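Local coordinates for mandelate racemase/muconate lactonizing enzyme family protein (Roseovarius sp. TM1035, PDB 3T9P), which is a putative member of the mandelate racemase/muconate lactonizing enzyme family, probably an isomerase or a related enolase-superfamily enzyme whose substrate is not established, at residues Pro122-Ala136 with Ile356-Trp369. Residues are numbered along the deposited sequence; the frame is centred on the assembly and turned at random.
Sequences PVATLLGGSPGPVRA and IEGGQAIVTDAPGW
Val134 and Ala361 exchange both backbone hydrogen bonds, Val134 N to Ala361 O and Ala361 N to Val134 O each 2.9 Å, at the middle of an antiparallel ladder. It pairs strand 360-363 with strand 132-139, the first strand of the enolase-type barrel domain. Val363 N gives Gly132 O a straighter bond (2.8 Å, 162°) than the weak bond from Gly132 N to Val363 O, while Ala136 N reaches Gly359 O, within the type I' turn Glu357-Gln360, at the other end. On the face bearing Pro133 and Arg135, the Gln360 amide lies beside the proline ring, Gln360 OE1 3.5 Å from Pro133 CB; Arg135 forms a salt bridge through NH1 with Glu201 and a hydrogen bond through NH2 with Thr164. The face with Val134, Ala361 and Val363 is buried against Met319 of helix 313-322 and Leu332. Past the ladder, Thr364 OG1 accepts from Ala366 N in an ST turn, and the chain continues to Gly368, whose O takes Val123 N (3.0 Å) at the start of helix 123-126. With CG1 anti to the backbone N (chi1 171°), Val123 lays both methyls against the Trp369 indole, itself held by NE1 to Thr109 O. Val123 CG2 makes a CH-pi contact over the face of the Trp369 six-membered ring, 3.7 Å from its centroid and 10° off the normal.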
loop_
_atom_site.group_PDB
_atom_site.type_symbol
_atom_site.label_atom_id
_atom_site.label_comp_id
_atom_site.label_asym_id
_atom_site.label_seq_id
_atom_site.Cartn_x
_atom_site.Cartn_y
_atom_site.Cartn_z
ATOM N N PRO A 122 -3.383 17.266 27.389
ATOM C CA PRO A 122 -3.397 17.264 25.875
ATOM C C PRO A 122 -2.359 16.277 25.273
ATOM O O PRO A 122 -1.291 16.032 25.869
ATOM C CB PRO A 122 -2.924 18.678 25.487
ATOM C CG PRO A 122 -2.914 19.499 26.786
ATOM C CD PRO A 122 -2.853 18.537 27.964
ATOM N N VAL A 123 -2.666 15.736 24.096
ATOM C CA VAL A 123 -1.763 14.726 23.498
ATOM C C VAL A 123 -0.403 15.330 23.323
ATOM O O VAL A 123 0.655 14.659 23.598
ATOM C CB VAL A 123 -2.288 14.233 22.133
ATOM C CG1 VAL A 123 -1.214 13.380 21.458
ATOM C CG2 VAL A 123 -3.552 13.387 22.402
ATOM N N ALA A 124 -0.379 16.605 22.995
ATOM C CA ALA A 124 0.932 17.344 22.823
ATOM C C ALA A 124 1.815 17.181 24.079
ATOM O O ALA A 124 3.042 17.029 23.973
ATOM C CB ALA A 124 0.702 18.840 22.564
ATOM N N THR A 125 1.172 17.231 25.243
ATOM C CA THR A 125 1.904 17.045 26.560
ATOM C C THR A 125 2.371 15.586 26.712
ATOM O O THR A 125 3.549 15.327 26.968
ATOM C CB THR A 125 1.034 17.519 27.763
ATOM O OG1 THR A 125 0.817 18.922 27.621
ATOM C CG2 THR A 125 1.748 17.165 29.144
ATOM N N LEU A 126 1.501 14.627 26.411
ATOM C CA LEU A 126 1.928 13.211 26.392
ATOM C C LEU A 126 3.121 12.988 25.520
ATOM O O LEU A 126 3.938 12.097 25.807
ATOM C CB LEU A 126 0.791 12.206 25.977
ATOM C CG LEU A 126 -0.494 12.342 26.758
ATOM C CD1 LEU A 126 -1.473 11.298 26.129
ATOM C CD2 LEU A 126 -0.238 12.063 28.226
ATOM N N LEU A 127 3.296 13.802 24.478
ATOM C CA LEU A 127 4.371 13.600 23.536
ATOM C C LEU A 127 5.629 14.374 23.875
ATOM O O LEU A 127 6.522 14.465 23.059
ATOM C CB LEU A 127 3.896 13.888 22.061
ATOM C CG LEU A 127 2.705 13.051 21.496
ATOM C CD1 LEU A 127 2.453 13.331 19.970
ATOM C CD2 LEU A 127 3.068 11.656 21.610
ATOM N N GLY A 128 5.712 14.947 25.065
ATOM C CA GLY A 128 6.877 15.768 25.409
ATOM C C GLY A 128 6.779 17.272 25.065
ATOM O O GLY A 128 7.760 17.981 25.240
ATOM N N GLY A 129 5.642 17.765 24.568
ATOM C CA GLY A 129 5.478 19.201 24.243
ATOM C C GLY A 129 4.534 19.809 25.258
ATOM O O GLY A 129 4.455 19.289 26.386
ATOM N N SER A 130 3.761 20.831 24.873
ATOM C CA SER A 130 2.899 21.483 25.758
ATOM C C SER A 130 1.885 22.215 24.891
ATOM O O SER A 130 2.138 22.411 23.669
ATOM C CB SER A 130 3.699 22.517 26.537
ATOM O OG SER A 130 4.348 23.370 25.578
ATOM N N PRO A 131 0.725 22.594 25.476
ATOM C CA PRO A 131 -0.265 23.376 24.710
ATOM C C PRO A 131 0.312 24.724 24.353
ATOM O O PRO A 131 1.214 25.164 25.004
ATOM C CB PRO A 131 -1.422 23.540 25.671
ATOM C CG PRO A 131 -0.779 23.290 27.037
ATOM C CD PRO A 131 0.204 22.223 26.791
ATOM N N GLY A 132 -0.175 25.315 23.280
ATOM C CA GLY A 132 0.235 26.618 22.848
ATOM C C GLY A 132 -0.113 26.864 21.381
ATOM O O GLY A 132 -0.773 26.035 20.697
ATOM N N PRO A 133 0.366 28.007 20.859
ATOM C CA PRO A 133 0.034 28.349 19.479
ATOM C C PRO A 133 0.922 27.657 18.446
ATOM O O PRO A 133 2.095 27.235 18.724
ATOM C CB PRO A 133 0.331 29.890 19.436
ATOM C CG PRO A 133 1.529 30.050 20.447
ATOM C CD PRO A 133 0.977 29.158 21.610
ATOM N N VAL A 134 0.340 27.463 17.246
ATOM C CA VAL A 134 1.045 26.945 16.126
ATOM C C VAL A 134 0.854 27.952 14.941
ATOM O O VAL A 134 -0.294 28.158 14.479
ATOM C CB VAL A 134 0.456 25.574 15.800
ATOM C CG1 VAL A 134 1.185 24.957 14.651
ATOM C CG2 VAL A 134 0.668 24.635 16.987
ATOM N N ARG A 135 1.938 28.527 14.415
ATOM C CA ARG A 135 1.845 29.353 13.207
ATOM C C ARG A 135 1.337 28.495 12.029
ATOM O O ARG A 135 1.806 27.371 11.813
ATOM C CB ARG A 135 3.213 29.823 12.721
ATOM C CG ARG A 135 3.091 30.918 11.604
ATOM C CD ARG A 135 4.390 31.016 10.919
ATOM N NE ARG A 135 4.326 32.025 9.870
ATOM C CZ ARG A 135 5.343 32.302 9.099
ATOM N NH1 ARG A 135 6.485 31.626 9.271
ATOM N NH2 ARG A 135 5.216 33.239 8.181
ATOM N N ALA A 136 0.424 29.042 11.262
ATOM C CA ALA A 136 -0.176 28.253 10.143
ATOM C C ALA A 136 0.159 28.911 8.817
ATOM O O ALA A 136 0.293 30.182 8.745
ATOM C CB ALA A 136 -1.760 28.251 10.301
ATOM N N ILE A 356 -8.555 30.674 14.040
ATOM C CA ILE A 356 -7.299 31.273 13.697
ATOM C C ILE A 356 -7.309 32.727 14.145
ATOM O O ILE A 356 -8.228 33.432 13.903
ATOM C CB ILE A 356 -7.066 31.306 12.201
ATOM C CG1 ILE A 356 -6.920 29.901 11.609
ATOM C CG2 ILE A 356 -5.931 32.202 11.861
ATOM C CD1 ILE A 356 -5.688 29.153 11.985
ATOM N N GLU A 357 -6.273 33.122 14.843
ATOM C CA GLU A 357 -6.016 34.494 15.217
ATOM C C GLU A 357 -4.558 34.835 14.940
ATOM O O GLU A 357 -3.673 34.121 15.326
ATOM C CB GLU A 357 -6.388 34.766 16.665
ATOM N N GLY A 358 -4.344 35.916 14.231
ATOM C CA GLY A 358 -2.983 36.330 13.903
ATOM C C GLY A 358 -2.184 35.254 13.164
ATOM O O GLY A 358 -0.944 35.159 13.308
ATOM N N GLY A 359 -2.857 34.482 12.311
ATOM C CA GLY A 359 -2.147 33.448 11.482
ATOM C C GLY A 359 -1.777 32.225 12.302
ATOM O O GLY A 359 -0.954 31.461 11.872
ATOM N N GLN A 360 -2.300 32.113 13.543
ATOM C CA GLN A 360 -1.981 30.990 14.372
ATOM C C GLN A 360 -3.216 30.196 14.837
ATOM O O GLN A 360 -4.243 30.782 15.156
ATOM C CB GLN A 360 -1.241 31.442 15.662
ATOM C CG GLN A 360 -0.074 32.350 15.423
ATOM C CD GLN A 360 0.671 32.661 16.754
ATOM O OE1 GLN A 360 0.093 32.992 17.813
ATOM N NE2 GLN A 360 1.933 32.518 16.685
ATOM N N ALA A 361 -3.087 28.868 14.886
ATOM C CA ALA A 361 -4.057 27.999 15.560
ATOM C C ALA A 361 -3.576 27.781 17.024
ATOM O O ALA A 361 -2.440 28.143 17.409
ATOM C CB ALA A 361 -4.140 26.677 14.828
ATOM N N ILE A 362 -4.392 27.124 17.803
ATOM C CA ILE A 362 -4.057 26.960 19.202
ATOM C C ILE A 362 -4.296 25.527 19.644
ATOM O O ILE A 362 -5.359 24.990 19.450
ATOM C CB ILE A 362 -4.863 27.972 20.096
ATOM C CG1 ILE A 362 -4.439 27.877 21.560
ATOM C CG2 ILE A 362 -6.482 27.749 20.044
ATOM C CD1 ILE A 362 -5.250 28.982 22.427
ATOM N N VAL A 363 -3.306 24.925 20.280
ATOM C CA VAL A 363 -3.550 23.697 21.058
ATOM C C VAL A 363 -3.857 24.157 22.507
ATOM O O VAL A 363 -2.973 24.764 23.146
ATOM C CB VAL A 363 -2.357 22.757 20.969
ATOM C CG1 VAL A 363 -2.453 21.566 21.946
ATOM C CG2 VAL A 363 -2.179 22.254 19.458
ATOM N N THR A 364 -5.103 23.902 22.953
ATOM C CA THR A 364 -5.590 24.270 24.306
ATOM C C THR A 364 -5.076 23.262 25.362
ATOM O O THR A 364 -4.417 22.240 25.022
ATOM C CB THR A 364 -7.156 24.300 24.375
ATOM O OG1 THR A 364 -7.678 22.965 24.401
ATOM C CG2 THR A 364 -7.865 25.215 23.230
ATOM N N ASP A 365 -5.403 23.513 26.641
ATOM C CA ASP A 365 -5.156 22.573 27.731
ATOM C C ASP A 365 -6.131 21.442 27.843
ATOM O O ASP A 365 -5.971 20.655 28.803
ATOM C CB ASP A 365 -5.390 23.234 29.125
ATOM C CG ASP A 365 -4.264 24.025 29.531
ATOM O OD1 ASP A 365 -3.202 23.857 28.835
ATOM O OD2 ASP A 365 -4.442 24.831 30.488
ATOM N N ALA A 366 -7.173 21.436 27.008
ATOM C CA ALA A 366 -8.228 20.383 27.035
ATOM C C ALA A 366 -7.562 18.978 26.918
ATOM O O ALA A 366 -6.646 18.819 26.134
ATOM C CB ALA A 366 -9.300 20.620 25.923
ATOM N N PRO A 367 -7.994 17.992 27.691
ATOM C CA PRO A 367 -7.290 16.661 27.616
ATOM C C PRO A 367 -7.476 15.959 26.266
ATOM O O PRO A 367 -8.495 16.241 25.615
ATOM C CB PRO A 367 -7.983 15.776 28.661
ATOM C CG PRO A 367 -8.699 16.735 29.619
ATOM C CD PRO A 367 -8.988 18.075 28.781
ATOM N N GLY A 368 -6.554 15.025 25.937
ATOM C CA GLY A 368 -6.555 14.313 24.632
ATOM C C GLY A 368 -6.412 15.322 23.502
ATOM O O GLY A 368 -5.585 16.209 23.591
ATOM N N TRP A 369 -7.218 15.193 22.427
ATOM C CA TRP A 369 -7.109 16.027 21.274
ATOM C C TRP A 369 -7.728 17.348 21.535
ATOM O O TRP A 369 -7.484 18.334 20.745
ATOM C CB TRP A 369 -7.804 15.450 20.041
ATOM C CG TRP A 369 -7.176 14.139 19.604
ATOM C CD1 TRP A 369 -7.797 12.909 19.513
ATOM C CD2 TRP A 369 -5.827 13.944 19.247
ATOM N NE1 TRP A 369 -6.855 11.928 19.128
ATOM C CE2 TRP A 369 -5.651 12.541 18.956
ATOM C CE3 TRP A 369 -4.742 14.790 19.116
ATOM C CZ2 TRP A 369 -4.438 11.999 18.565
ATOM C CZ3 TRP A 369 -3.472 14.226 18.716
ATOM C CH2 TRP A 369 -3.366 12.832 18.436
#